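Local coordinates for protein (sliding clamp) (Enterobacteria phage RB69, PDB 1B77) that probably encircles DNA as a trimeric ring and tethers the phage DNA polymerase to it, making replication processive, at residues G36-E41 with Y216-E221; F28-A33 with V101-P106; Q108-S113 with M197-G202; D136-T141 with I182-M187. All blocks are in the same frame, centred on the assembly; numbering follows the deposited sequence.

Interaction 1: G36-E41 with Y216-E221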
loop_
_atom_site.group_PDB
_atom_site.type_symbol
_atom_site.label_atom_id
_atom_site.label_comp_id
_atom_site.label_asym_id
_atom_site.label_seq_id
_atom_site.Cartn_x
_atom_site.Cartn_y
_atom_site.Cartn_z
ATOM N N GLY A 36 21.557 -18.128 -13.852
ATOM C CA GLY A 36 21.273 -19.091 -14.904
ATOM C C GLY A 36 20.126 -20.070 -14.740
ATOM O O GLY A 36 19.937 -20.932 -15.601
ATOM N N THR A 37 19.350 -19.951 -13.669
ATOM C CA THR A 37 18.235 -20.863 -13.429
ATOM C C THR A 37 16.996 -20.652 -14.310
ATOM O O THR A 37 16.320 -21.616 -14.678
ATOM C CB THR A 37 17.773 -20.787 -11.975
ATOM O OG1 THR A 37 17.261 -19.472 -11.709
ATOM C CG2 THR A 37 18.926 -21.077 -11.043
ATOM N N THR A 38 16.698 -19.401 -14.647
ATOM C CA THR A 38 15.520 -19.103 -15.456
ATOM C C THR A 38 15.790 -18.362 -16.766
ATOM O O THR A 38 16.499 -17.358 -16.791
ATOM C CB THR A 38 14.495 -18.286 -14.623
ATOM O OG1 THR A 38 14.017 -19.085 -13.533
ATOM C CG2 THR A 38 13.309 -17.866 -15.483
ATOM N N TYR A 39 15.206 -18.863 -17.852
ATOM C CA TYR A 39 15.344 -18.252 -19.178
ATOM C C TYR A 39 13.960 -17.866 -19.707
ATOM O O TYR A 39 12.979 -18.561 -19.449
ATOM C CB TYR A 39 15.987 -19.243 -20.156
ATOM C CG TYR A 39 15.955 -18.823 -21.625
ATOM C CD1 TYR A 39 16.949 -18.004 -22.166
ATOM C CD2 TYR A 39 14.942 -19.273 -22.474
ATOM C CE1 TYR A 39 16.933 -17.645 -23.523
ATOM C CE2 TYR A 39 14.913 -18.923 -23.828
ATOM C CZ TYR A 39 15.911 -18.113 -24.345
ATOM O OH TYR A 39 15.896 -17.772 -25.681
ATOM N N ALA A 40 13.884 -16.767 -20.450
ATOM C CA ALA A 40 12.620 -16.323 -21.024
ATOM C C ALA A 40 12.833 -15.726 -22.408
ATOM O O ALA A 40 13.857 -15.083 -22.676
ATOM C CB ALA A 40 11.945 -15.300 -20.114
ATOM N N GLU A 41 11.856 -15.941 -23.285
ATOM C CA GLU A 41 11.919 -15.422 -24.639
ATOM C C GLU A 41 10.517 -15.211 -25.179
ATOM O O GLU A 41 9.560 -15.858 -24.743
ATOM C CB GLU A 41 12.674 -16.386 -25.559
ATOM C CG GLU A 41 12.021 -17.756 -25.704
ATOM C CD GLU A 41 12.600 -18.558 -26.865
ATOM O OE1 GLU A 41 13.838 -18.641 -26.992
ATOM O OE2 GLU A 41 11.807 -19.111 -27.650
ATOM N N TYR A 216 9.254 -20.122 -21.251
ATOM C CA TYR A 216 10.254 -20.096 -20.191
ATOM C C TYR A 216 10.954 -21.437 -20.102
ATOM O O TYR A 216 10.339 -22.480 -20.330
ATOM C CB TYR A 216 9.637 -19.828 -18.816
ATOM C CG TYR A 216 8.825 -18.567 -18.668
ATOM C CD1 TYR A 216 7.476 -18.548 -18.994
ATOM C CD2 TYR A 216 9.391 -17.408 -18.139
ATOM C CE1 TYR A 216 6.698 -17.413 -18.790
ATOM C CE2 TYR A 216 8.616 -16.257 -17.930
ATOM C CZ TYR A 216 7.271 -16.275 -18.256
ATOM O OH TYR A 216 6.481 -15.174 -18.023
ATOM N N VAL A 217 12.243 -21.404 -19.784
ATOM C CA VAL A 217 13.024 -22.622 -19.592
ATOM C C VAL A 217 13.632 -22.509 -18.197
ATOM O O VAL A 217 14.386 -21.576 -17.897
ATOM C CB VAL A 217 14.161 -22.790 -20.627
ATOM C CG1 VAL A 217 15.062 -23.963 -20.209
ATOM C CG2 VAL A 217 13.572 -23.069 -22.018
ATOM N N ILE A 218 13.276 -23.454 -17.340
ATOM C CA ILE A 218 13.765 -23.443 -15.978
ATOM C C ILE A 218 14.560 -24.697 -15.655
ATOM O O ILE A 218 14.109 -25.818 -15.899
ATOM C CB ILE A 218 12.592 -23.320 -14.987
ATOM C CG1 ILE A 218 11.815 -22.028 -15.274
ATOM C CG2 ILE A 218 13.111 -23.327 -13.565
ATOM C CD1 ILE A 218 10.451 -21.967 -14.630
ATOM N N ALA A 219 15.752 -24.491 -15.106
ATOM C CA ALA A 219 16.617 -25.596 -14.720
ATOM C C ALA A 219 15.992 -26.292 -13.522
ATOM O O ALA A 219 15.366 -25.647 -12.684
ATOM C CB ALA A 219 18.004 -25.071 -14.358
ATOM N N MET A 220 16.143 -27.606 -13.447
ATOM C CA MET A 220 15.586 -28.351 -12.329
ATOM C C MET A 220 16.673 -28.764 -11.343
ATOM O O MET A 220 17.858 -28.762 -11.671
ATOM C CB MET A 220 14.812 -29.570 -12.838
ATOM C CG MET A 220 13.589 -29.188 -13.669
ATOM S SD MET A 220 12.672 -30.617 -14.274
ATOM C CE MET A 220 11.090 -29.921 -14.458
ATOM N N GLU A 221 16.257 -29.108 -10.130
ATOM C CA GLU A 221 17.179 -29.481 -9.063
ATOM C C GLU A 221 17.905 -30.812 -9.207
ATOM O O GLU A 221 17.461 -31.707 -9.926
ATOM C CB GLU A 221 16.447 -29.443 -7.724
ATOM C CG GLU A 221 15.794 -28.101 -7.459
ATOM C CD GLU A 221 16.762 -26.960 -7.650
ATOM O OE1 GLU A 221 17.810 -26.961 -6.973
ATOM O OE2 GLU A 221 16.482 -26.068 -8.483
#
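The carbonyl oxygen of Y39 is gripped twice from the other strand. V217 N donates a hydrogen bond to Y39 O at 3.0 Å. A CA-H...O contact joins it, with Y216 CA 3.2 Å from Y39 O. Y39 N answers with the shortest hydrogen bond between the two strands, 2.8 Å to V217 O. The pattern recurs at the strand end. A219 N reaches T37 O at 3.0 Å, nearly straight at 169°, and I218 CA also leans on that oxygen. The two strands are antiparallel neighbours in the sheet that joins the two halves of the clamp chain.

On one face, Y39 CB meets V217 CB at 4.0 Å. With CG anti to the backbone N (chi1 169°), the Y39 ring turns to V217 too, Y39 CD2 lying 4.0 Å from V217 CB. Y39 OH donates to E41 OE1 at 2.6 Å, on the lone pair away from the other oxygen. I107 N also bonds this hydroxyl. On the other face, A40 CB rests 3.9 Å from Y216 CD2. T38 and I218 lie side by side there. Y216 OH bonds N13 and Q190. The backbone bonds thus set the register, while tyrosine hydroxyls on both faces tie the strands to neighbouring loops and helix 5-15.

Interaction 2: F28-A33 with V101-P106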
loop_
_atom_site.group_PDB
_atom_site.type_symbol
_atom_site.label_atom_id
_atom_site.label_comp_id
_atom_site.label_asym_id
_atom_site.label_seq_id
_atom_site.Cartn_x
_atom_site.Cartn_y
_atom_site.Cartn_z
ATOM N N PHE A 28 12.193 -9.898 -31.567
ATOM C CA PHE A 28 12.432 -10.939 -30.585
ATOM C C PHE A 28 13.194 -10.445 -29.339
ATOM O O PHE A 28 14.143 -9.660 -29.429
ATOM C CB PHE A 28 13.206 -12.063 -31.273
ATOM C CG PHE A 28 13.573 -13.202 -30.374
ATOM C CD1 PHE A 28 12.614 -14.119 -29.964
ATOM C CD2 PHE A 28 14.892 -13.376 -29.960
ATOM C CE1 PHE A 28 12.962 -15.196 -29.157
ATOM C CE2 PHE A 28 15.253 -14.447 -29.152
ATOM C CZ PHE A 28 14.283 -15.362 -28.750
ATOM N N ILE A 29 12.757 -10.913 -28.174
ATOM C CA ILE A 29 13.397 -10.552 -26.922
ATOM C C ILE A 29 13.643 -11.794 -26.070
ATOM O O ILE A 29 12.896 -12.780 -26.138
ATOM C CB ILE A 29 12.542 -9.556 -26.111
ATOM C CG1 ILE A 29 11.152 -10.138 -25.873
ATOM C CG2 ILE A 29 12.452 -8.227 -26.849
ATOM C CD1 ILE A 29 10.293 -9.317 -24.949
ATOM N N MET A 30 14.709 -11.750 -25.285
ATOM C CA MET A 30 15.044 -12.849 -24.402
ATOM C C MET A 30 15.902 -12.351 -23.246
ATOM O O MET A 30 16.524 -11.289 -23.319
ATOM C CB MET A 30 15.787 -13.953 -25.158
ATOM C CG MET A 30 17.126 -13.538 -25.754
ATOM S SD MET A 30 17.995 -14.948 -26.503
ATOM C CE MET A 30 19.323 -14.113 -27.382
ATOM N N THR A 31 15.928 -13.130 -22.176
ATOM C CA THR A 31 16.714 -12.778 -21.015
ATOM C C THR A 31 17.016 -14.051 -20.247
ATOM O O THR A 31 16.397 -15.098 -20.474
ATOM C CB THR A 31 15.947 -11.804 -20.091
ATOM O OG1 THR A 31 16.820 -11.347 -19.047
ATOM C CG2 THR A 31 14.739 -12.498 -19.467
ATOM N N ARG A 32 17.981 -13.964 -19.347
ATOM C CA ARG A 32 18.344 -15.105 -18.529
ATOM C C ARG A 32 18.828 -14.579 -17.186
ATOM O O ARG A 32 19.511 -13.557 -17.127
ATOM C CB ARG A 32 19.433 -15.929 -19.220
ATOM C CG ARG A 32 19.966 -17.064 -18.366
ATOM C CD ARG A 32 20.755 -18.085 -19.183
ATOM N NE ARG A 32 21.352 -19.088 -18.309
ATOM C CZ ARG A 32 21.969 -20.192 -18.725
ATOM N NH1 ARG A 32 22.080 -20.452 -20.025
ATOM N NH2 ARG A 32 22.481 -21.038 -17.838
ATOM N N ALA A 33 18.460 -15.275 -16.114
ATOM C CA ALA A 33 18.844 -14.870 -14.769
ATOM C C ALA A 33 20.359 -14.904 -14.571
ATOM O O ALA A 33 21.073 -15.670 -15.224
ATOM C CB ALA A 33 18.163 -15.770 -13.744
ATOM N N VAL A 101 24.044 -9.383 -17.348
ATOM C CA VAL A 101 24.197 -10.762 -17.798
ATOM C C VAL A 101 23.109 -11.021 -18.826
ATOM O O VAL A 101 21.952 -10.660 -18.606
ATOM C CB VAL A 101 24.059 -11.753 -16.625
ATOM C CG1 VAL A 101 24.058 -13.188 -17.144
ATOM C CG2 VAL A 101 25.203 -11.553 -15.659
ATOM N N PHE A 102 23.471 -11.639 -19.945
ATOM C CA PHE A 102 22.500 -11.888 -21.002
ATOM C C PHE A 102 22.829 -13.110 -21.854
ATOM O O PHE A 102 23.985 -13.515 -21.958
ATOM C CB PHE A 102 22.417 -10.654 -21.904
ATOM C CG PHE A 102 23.710 -10.345 -22.631
ATOM C CD1 PHE A 102 23.999 -10.943 -23.859
ATOM C CD2 PHE A 102 24.643 -9.469 -22.080
ATOM C CE1 PHE A 102 25.196 -10.672 -24.525
ATOM C CE2 PHE A 102 25.838 -9.196 -22.735
ATOM C CZ PHE A 102 26.118 -9.795 -23.960
ATOM N N PRO A 103 21.807 -13.711 -22.479
ATOM C CA PRO A 103 21.959 -14.887 -23.343
ATOM C C PRO A 103 22.619 -14.446 -24.654
ATOM O O PRO A 103 22.163 -13.485 -25.279
ATOM C CB PRO A 103 20.514 -15.332 -23.576
ATOM C CG PRO A 103 19.772 -14.788 -22.388
ATOM C CD PRO A 103 20.379 -13.426 -22.251
ATOM N N ASN A 104 23.679 -15.128 -25.080
ATOM C CA ASN A 104 24.341 -14.745 -26.336
ATOM C C ASN A 104 23.592 -15.332 -27.532
ATOM O O ASN A 104 23.781 -14.909 -28.670
ATOM C CB ASN A 104 25.807 -15.212 -26.360
ATOM C CG ASN A 104 25.951 -16.733 -26.381
ATOM O OD1 ASN A 104 27.055 -17.258 -26.546
ATOM N ND2 ASN A 104 24.844 -17.443 -26.207
ATOM N N LYS A 105 22.727 -16.301 -27.252
ATOM C CA LYS A 105 21.935 -16.958 -28.277
ATOM C C LYS A 105 20.728 -17.617 -27.612
ATOM O O LYS A 105 20.806 -18.072 -26.472
ATOM C CB LYS A 105 22.780 -18.020 -28.996
ATOM C CG LYS A 105 23.242 -19.167 -28.103
ATOM C CD LYS A 105 24.332 -20.014 -28.769
ATOM C CE LYS A 105 25.652 -19.243 -28.886
ATOM N NZ LYS A 105 26.771 -20.078 -29.437
ATOM N N PRO A 106 19.591 -17.668 -28.313
ATOM C CA PRO A 106 18.390 -18.286 -27.743
ATOM C C PRO A 106 18.596 -19.745 -27.361
ATOM O O PRO A 106 19.498 -20.408 -27.866
ATOM C CB PRO A 106 17.364 -18.123 -28.855
ATOM C CG PRO A 106 18.214 -18.118 -30.098
ATOM C CD PRO A 106 19.341 -17.220 -29.692
HETATM O O HOH W 1 19.421 -10.977 -20.053
#
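The thioether end of M30 lies against two prolines of the loop. M30 SD sits 3.6 Å from P106 CA and 3.9 Å from P103 CB. M30 CE, the tip, lies 3.6 Å from P103 O and 3.9 Å from P106 CD. The first torsion (chi1 62°) places CG between the backbone N and the carbonyl carbon. From there the chain runs extended, which carries the sulfur and methyl out to the loop. P103 also presses on the strand at R32 and T31. Its CG is 3.4 Å from R32 CB, a close fit, and touches the carbonyl carbon of T31. At the other end, F28 CZ meets P106 CB at 4.1 Å.

Further out, a water bridges T31 OG1 and V101 O, donating to V101 O at 2.9 Å. Residues 101-106 lie in the long link between strands 88-92 and 114-118, consistent with the interdomain connector of sliding clamps. Strand 28-32 is outermost in its sheet within the chain. Its inner neighbour, strand 38-44, sends Y39 against both M30 and P106. The loop is therefore fastened to this edge strand by proline and methionine packing plus one water bridge, with no direct polar bond between the segments.

Interaction 3: Q108-S113 with M197-G202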
loop_
_atom_site.group_PDB
_atom_site.type_symbol
_atom_site.label_atom_id
_atom_site.label_comp_id
_atom_site.label_asym_id
_atom_site.label_seq_id
_atom_site.Cartn_x
_atom_site.Cartn_y
_atom_site.Cartn_z
ATOM N N GLN A 108 17.692 -23.624 -27.368
ATOM C CA GLN A 108 17.027 -24.596 -28.221
ATOM C C GLN A 108 16.731 -25.765 -27.290
ATOM O O GLN A 108 17.613 -26.566 -26.987
ATOM C CB GLN A 108 17.948 -25.018 -29.368
ATOM C CG GLN A 108 17.368 -24.760 -30.758
ATOM C CD GLN A 108 16.920 -23.316 -30.966
ATOM O OE1 GLN A 108 17.704 -22.376 -30.811
ATOM N NE2 GLN A 108 15.650 -23.137 -31.324
ATOM N N PHE A 109 15.492 -25.830 -26.813
ATOM C CA PHE A 109 15.074 -26.868 -25.874
ATOM C C PHE A 109 15.001 -28.260 -26.502
ATOM O O PHE A 109 14.424 -28.442 -27.570
ATOM C CB PHE A 109 13.716 -26.509 -25.273
ATOM C CG PHE A 109 13.365 -27.298 -24.041
ATOM C CD1 PHE A 109 13.953 -26.998 -22.814
ATOM C CD2 PHE A 109 12.458 -28.352 -24.106
ATOM C CE1 PHE A 109 13.640 -27.736 -21.672
ATOM C CE2 PHE A 109 12.139 -29.095 -22.972
ATOM C CZ PHE A 109 12.730 -28.788 -21.754
ATOM N N PRO A 110 15.590 -29.260 -25.838
ATOM C CA PRO A 110 15.565 -30.633 -26.365
ATOM C C PRO A 110 14.161 -31.220 -26.480
ATOM O O PRO A 110 13.197 -30.656 -25.966
ATOM C CB PRO A 110 16.435 -31.396 -25.364
ATOM C CG PRO A 110 16.263 -30.608 -24.088
ATOM C CD PRO A 110 16.374 -29.198 -24.593
ATOM N N VAL A 111 14.046 -32.355 -27.169
ATOM C CA VAL A 111 12.750 -33.009 -27.320
ATOM C C VAL A 111 12.285 -33.445 -25.932
ATOM O O VAL A 111 13.037 -34.065 -25.178
ATOM C CB VAL A 111 12.846 -34.230 -28.258
ATOM C CG1 VAL A 111 13.965 -35.157 -27.796
ATOM C CG2 VAL A 111 11.507 -34.971 -28.290
ATOM N N ALA A 112 11.043 -33.117 -25.600
ATOM C CA ALA A 112 10.492 -33.427 -24.286
ATOM C C ALA A 112 10.377 -34.907 -23.941
ATOM O O ALA A 112 10.098 -35.746 -24.797
ATOM C CB ALA A 112 9.130 -32.748 -24.128
ATOM N N SER A 113 10.596 -35.213 -22.668
ATOM C CA SER A 113 10.503 -36.575 -22.178
ATOM C C SER A 113 9.036 -36.823 -21.864
ATOM O O SER A 113 8.535 -37.932 -22.043
ATOM C CB SER A 113 11.351 -36.746 -20.914
ATOM O OG SER A 113 12.696 -36.364 -21.141
ATOM N N MET A 197 6.593 -28.825 -20.805
ATOM C CA MET A 197 7.449 -29.864 -21.360
ATOM C C MET A 197 8.624 -30.163 -20.432
ATOM O O MET A 197 9.464 -29.299 -20.167
ATOM C CB MET A 197 7.939 -29.427 -22.732
ATOM C CG MET A 197 6.791 -29.120 -23.670
ATOM S SD MET A 197 7.336 -28.355 -25.173
ATOM C CE MET A 197 7.403 -26.624 -24.662
ATOM N N LEU A 198 8.671 -31.399 -19.945
ATOM C CA LEU A 198 9.711 -31.833 -19.022
ATOM C C LEU A 198 10.761 -32.706 -19.709
ATOM O O LEU A 198 10.431 -33.594 -20.500
ATOM C CB LEU A 198 9.061 -32.586 -17.867
ATOM C CG LEU A 198 7.919 -31.800 -17.215
ATOM C CD1 LEU A 198 7.117 -32.705 -16.302
ATOM C CD2 LEU A 198 8.488 -30.620 -16.451
ATOM N N TRP A 199 12.028 -32.453 -19.398
ATOM C CA TRP A 199 13.118 -33.197 -20.010
ATOM C C TRP A 199 14.186 -33.663 -19.045
ATOM O O TRP A 199 14.655 -32.904 -18.198
ATOM C CB TRP A 199 13.794 -32.348 -21.077
ATOM C CG TRP A 199 15.060 -32.950 -21.593
ATOM C CD1 TRP A 199 15.177 -34.032 -22.414
ATOM C CD2 TRP A 199 16.393 -32.486 -21.347
ATOM N NE1 TRP A 199 16.497 -34.266 -22.702
ATOM C CE2 TRP A 199 17.266 -33.327 -22.066
ATOM C CE3 TRP A 199 16.933 -31.430 -20.601
ATOM C CZ2 TRP A 199 18.652 -33.156 -22.054
ATOM C CZ3 TRP A 199 18.318 -31.257 -20.591
ATOM C CH2 TRP A 199 19.156 -32.115 -21.315
ATOM N N GLY A 200 14.588 -34.916 -19.217
ATOM C CA GLY A 200 15.613 -35.495 -18.374
ATOM C C GLY A 200 16.517 -36.402 -19.185
ATOM O O GLY A 200 16.044 -37.249 -19.937
ATOM N N ALA A 201 17.821 -36.207 -19.044
ATOM C CA ALA A 201 18.817 -37.014 -19.744
ATOM C C ALA A 201 19.984 -37.159 -18.788
ATOM O O ALA A 201 20.885 -36.321 -18.762
ATOM C CB ALA A 201 19.269 -36.324 -21.026
ATOM N N GLY A 202 19.958 -38.223 -17.995
ATOM C CA GLY A 202 21.014 -38.432 -17.028
ATOM C C GLY A 202 20.907 -37.389 -15.930
ATOM O O GLY A 202 19.829 -37.166 -15.365
#
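The W199 indole carries P110 on one face and the backbone A201 N of its own strand on the other, A201 N being 4.2 Å above the plane toward the rim. Residues 108-113 are consistent with the end of the interdomain connector of the sliding clamp fold, where the chain crosses strand 194-201 and enters the second half through the outermost strand, 114-118. The P110 contact is a CH-pi interaction. P110 CG stands 3.5 Å from the centroid of the W199 five-membered ring and only 18° off the ring normal. The same proline ring also serves F109: P110 CD lies over one face of the phenyl ring, offset toward its rim. P110 is thus shared by two aromatic residues.

F109 and W199 run alongside in opposite senses, and F109 CZ meets W199 CB at 3.8 Å. W199 CG is anti to its backbone N (chi1 170°), which sets the indole face against P110. Nearby, A112 CB packs on M197 CB at 3.8 Å. V111 O approaches the five-membered ring obliquely, 3.5 Å from W199 CD1.

Polar bonds hold the S113 end. S113 N donates to L198 O at 2.7 Å. V114 bonds the same residue, L198, through the backbone. The serine hydroxyl closes the contact: G200 N donates to S113 OG at 3.1 Å, with an N-H...O angle of 160°.

Interaction 4: D136-T141 with I182-M187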
loop_
_atom_site.group_PDB
_atom_site.type_symbol
_atom_site.label_atom_id
_atom_site.label_comp_id
_atom_site.label_asym_id
_atom_site.label_seq_id
_atom_site.Cartn_x
_atom_site.Cartn_y
_atom_site.Cartn_z
ATOM N N ASP A 136 8.723 -23.622 -0.926
ATOM C CA ASP A 136 9.884 -23.115 -1.643
ATOM C C ASP A 136 10.323 -24.047 -2.769
ATOM O O ASP A 136 11.251 -23.732 -3.524
ATOM C CB ASP A 136 11.041 -22.902 -0.667
ATOM C CG ASP A 136 11.476 -24.189 0.018
ATOM O OD1 ASP A 136 10.757 -25.205 -0.097
ATOM O OD2 ASP A 136 12.533 -24.179 0.689
ATOM N N THR A 137 9.657 -25.189 -2.892
ATOM C CA THR A 137 10.007 -26.148 -3.924
ATOM C C THR A 137 8.819 -27.017 -4.298
ATOM O O THR A 137 8.038 -27.424 -3.437
ATOM C CB THR A 137 11.134 -27.082 -3.455
ATOM O OG1 THR A 137 10.632 -27.938 -2.426
ATOM C CG2 THR A 137 12.304 -26.288 -2.892
ATOM N N ILE A 138 8.680 -27.295 -5.588
ATOM C CA ILE A 138 7.599 -28.147 -6.061
ATOM C C ILE A 138 8.209 -29.326 -6.803
ATOM O O ILE A 138 9.353 -29.263 -7.252
ATOM C CB ILE A 138 6.648 -27.409 -7.033
ATOM C CG1 ILE A 138 7.407 -26.993 -8.291
ATOM C CG2 ILE A 138 6.046 -26.195 -6.353
ATOM C CD1 ILE A 138 6.520 -26.464 -9.393
ATOM N N ALA A 139 7.440 -30.400 -6.920
ATOM C CA ALA A 139 7.881 -31.590 -7.627
ATOM C C ALA A 139 6.774 -32.056 -8.568
ATOM O O ALA A 139 5.633 -32.251 -8.150
ATOM C CB ALA A 139 8.225 -32.697 -6.638
ATOM N N ILE A 140 7.110 -32.212 -9.842
ATOM C CA ILE A 140 6.142 -32.674 -10.831
ATOM C C ILE A 140 6.414 -34.163 -11.008
ATOM O O ILE A 140 7.498 -34.565 -11.438
ATOM C CB ILE A 140 6.313 -31.910 -12.162
ATOM C CG1 ILE A 140 6.243 -30.402 -11.885
ATOM C CG2 ILE A 140 5.214 -32.299 -13.140
ATOM C CD1 ILE A 140 6.625 -29.525 -13.057
ATOM N N THR A 141 5.432 -34.985 -10.656
ATOM C CA THR A 141 5.614 -36.426 -10.728
ATOM C C THR A 141 4.421 -37.204 -11.283
ATOM O O THR A 141 3.308 -36.680 -11.390
ATOM C CB THR A 141 5.947 -36.971 -9.326
ATOM O OG1 THR A 141 6.372 -38.334 -9.425
ATOM C CG2 THR A 141 4.726 -36.893 -8.428
ATOM N N ILE A 182 11.583 -28.500 -8.790
ATOM C CA ILE A 182 11.790 -27.117 -9.202
ATOM C C ILE A 182 11.815 -26.145 -8.025
ATOM O O ILE A 182 10.959 -26.202 -7.145
ATOM C CB ILE A 182 10.691 -26.665 -10.197
ATOM C CG1 ILE A 182 10.852 -27.412 -11.521
ATOM C CG2 ILE A 182 10.759 -25.157 -10.422
ATOM C CD1 ILE A 182 9.758 -27.131 -12.524
ATOM N N ASN A 183 12.810 -25.266 -8.009
ATOM C CA ASN A 183 12.926 -24.265 -6.958
ATOM C C ASN A 183 11.863 -23.214 -7.273
ATOM O O ASN A 183 11.931 -22.540 -8.296
ATOM C CB ASN A 183 14.328 -23.639 -6.971
ATOM C CG ASN A 183 14.452 -22.442 -6.026
ATOM O OD1 ASN A 183 13.743 -22.345 -5.019
ATOM N ND2 ASN A 183 15.371 -21.530 -6.345
ATOM N N MET A 184 10.880 -23.090 -6.393
ATOM C CA MET A 184 9.797 -22.152 -6.623
ATOM C C MET A 184 10.247 -20.727 -6.901
ATOM O O MET A 184 9.521 -19.950 -7.511
ATOM C CB MET A 184 8.829 -22.151 -5.443
ATOM C CG MET A 184 7.472 -21.598 -5.810
ATOM S SD MET A 184 6.328 -22.822 -6.513
ATOM C CE MET A 184 7.198 -23.426 -7.895
ATOM N N ALA A 185 11.448 -20.383 -6.457
ATOM C CA ALA A 185 11.958 -19.035 -6.664
ATOM C C ALA A 185 12.241 -18.752 -8.134
ATOM O O ALA A 185 12.440 -17.595 -8.514
ATOM C CB ALA A 185 13.220 -18.822 -5.844
ATOM N N ASN A 186 12.270 -19.794 -8.962
ATOM C CA ASN A 186 12.543 -19.603 -10.381
ATOM C C ASN A 186 11.275 -19.563 -11.232
ATOM O O ASN A 186 11.355 -19.399 -12.448
ATOM C CB ASN A 186 13.455 -20.717 -10.894
ATOM C CG ASN A 186 14.706 -20.859 -10.067
ATOM O OD1 ASN A 186 15.404 -19.879 -9.818
ATOM N ND2 ASN A 186 15.006 -22.079 -9.642
ATOM N N MET A 187 10.117 -19.713 -10.591
ATOM C CA MET A 187 8.838 -19.710 -11.309
ATOM C C MET A 187 8.291 -18.306 -11.547
ATOM O O MET A 187 7.175 -17.992 -11.128
ATOM C CB MET A 187 7.801 -20.534 -10.535
ATOM C CG MET A 187 8.113 -22.016 -10.472
ATOM S SD MET A 187 7.971 -22.847 -12.062
ATOM C CE MET A 187 6.184 -22.983 -12.196
#
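I138 packs its whole side chain against I182 and M184. Its CB is 4.1 Å from M184 CE. At the branch, I138 CG1 lies between the backbone N and the carbonyl carbon (chi1 63°) and meets I182 CB at 3.8 Å. The other branch, I138 CG2, touches both M184 SD and M184 CE, each at 3.4 Å. The tip, I138 CD1, comes back to M184 CE at 3.5 Å. The methionine methyl is thus clasped by both arms of the isoleucine, tighter than usual carbon packing. M184 bends at chi2 and chi3 to bring its methyl there. I140 CD1 reaches I182 CD1 beyond them.

Strands 137-143 and 178-183 are antiparallel neighbours in the sheet of the C-terminal half. I138 and I182 form a hydrogen-bonded pair: I182 N donates to I138 O at 2.8 Å and I138 N returns a bond to I182 O. M184 N, in the 3-10 segment 184-186, bonds D136 O at 3.0 Å, from 51° above the carbonyl plane. D136 and T137 form a classic beta bulge opposite Y152. The pairing ends near I138 and I182, and the M184 N bond with the apolar grip on M184 CE fixes the 3-10 segment to the start of strand 137-143.

Overall arrangement
Interactions 1, 2 and 3 all reach one antiparallel sheet, and interaction 4 belongs to a second sheet. Interaction 1 is the hub, with its centre about 7 Å from the centre of the chain. It touches interaction 2 through the backbone, A40 O to T31 N at 2.9 Å, and interaction 3 through M220 CE and L198 CD2. Its bond from T38 OG1 to N186 O, 2.9 Å, reaches the turn of interaction 4. Interactions 2 and 4 flank the chain's centre, their own centres about 22 Å apart. Interactions 2 and 3 pin successive parts of the interdomain connector, beside which sliding clamps generally bind partner peptides.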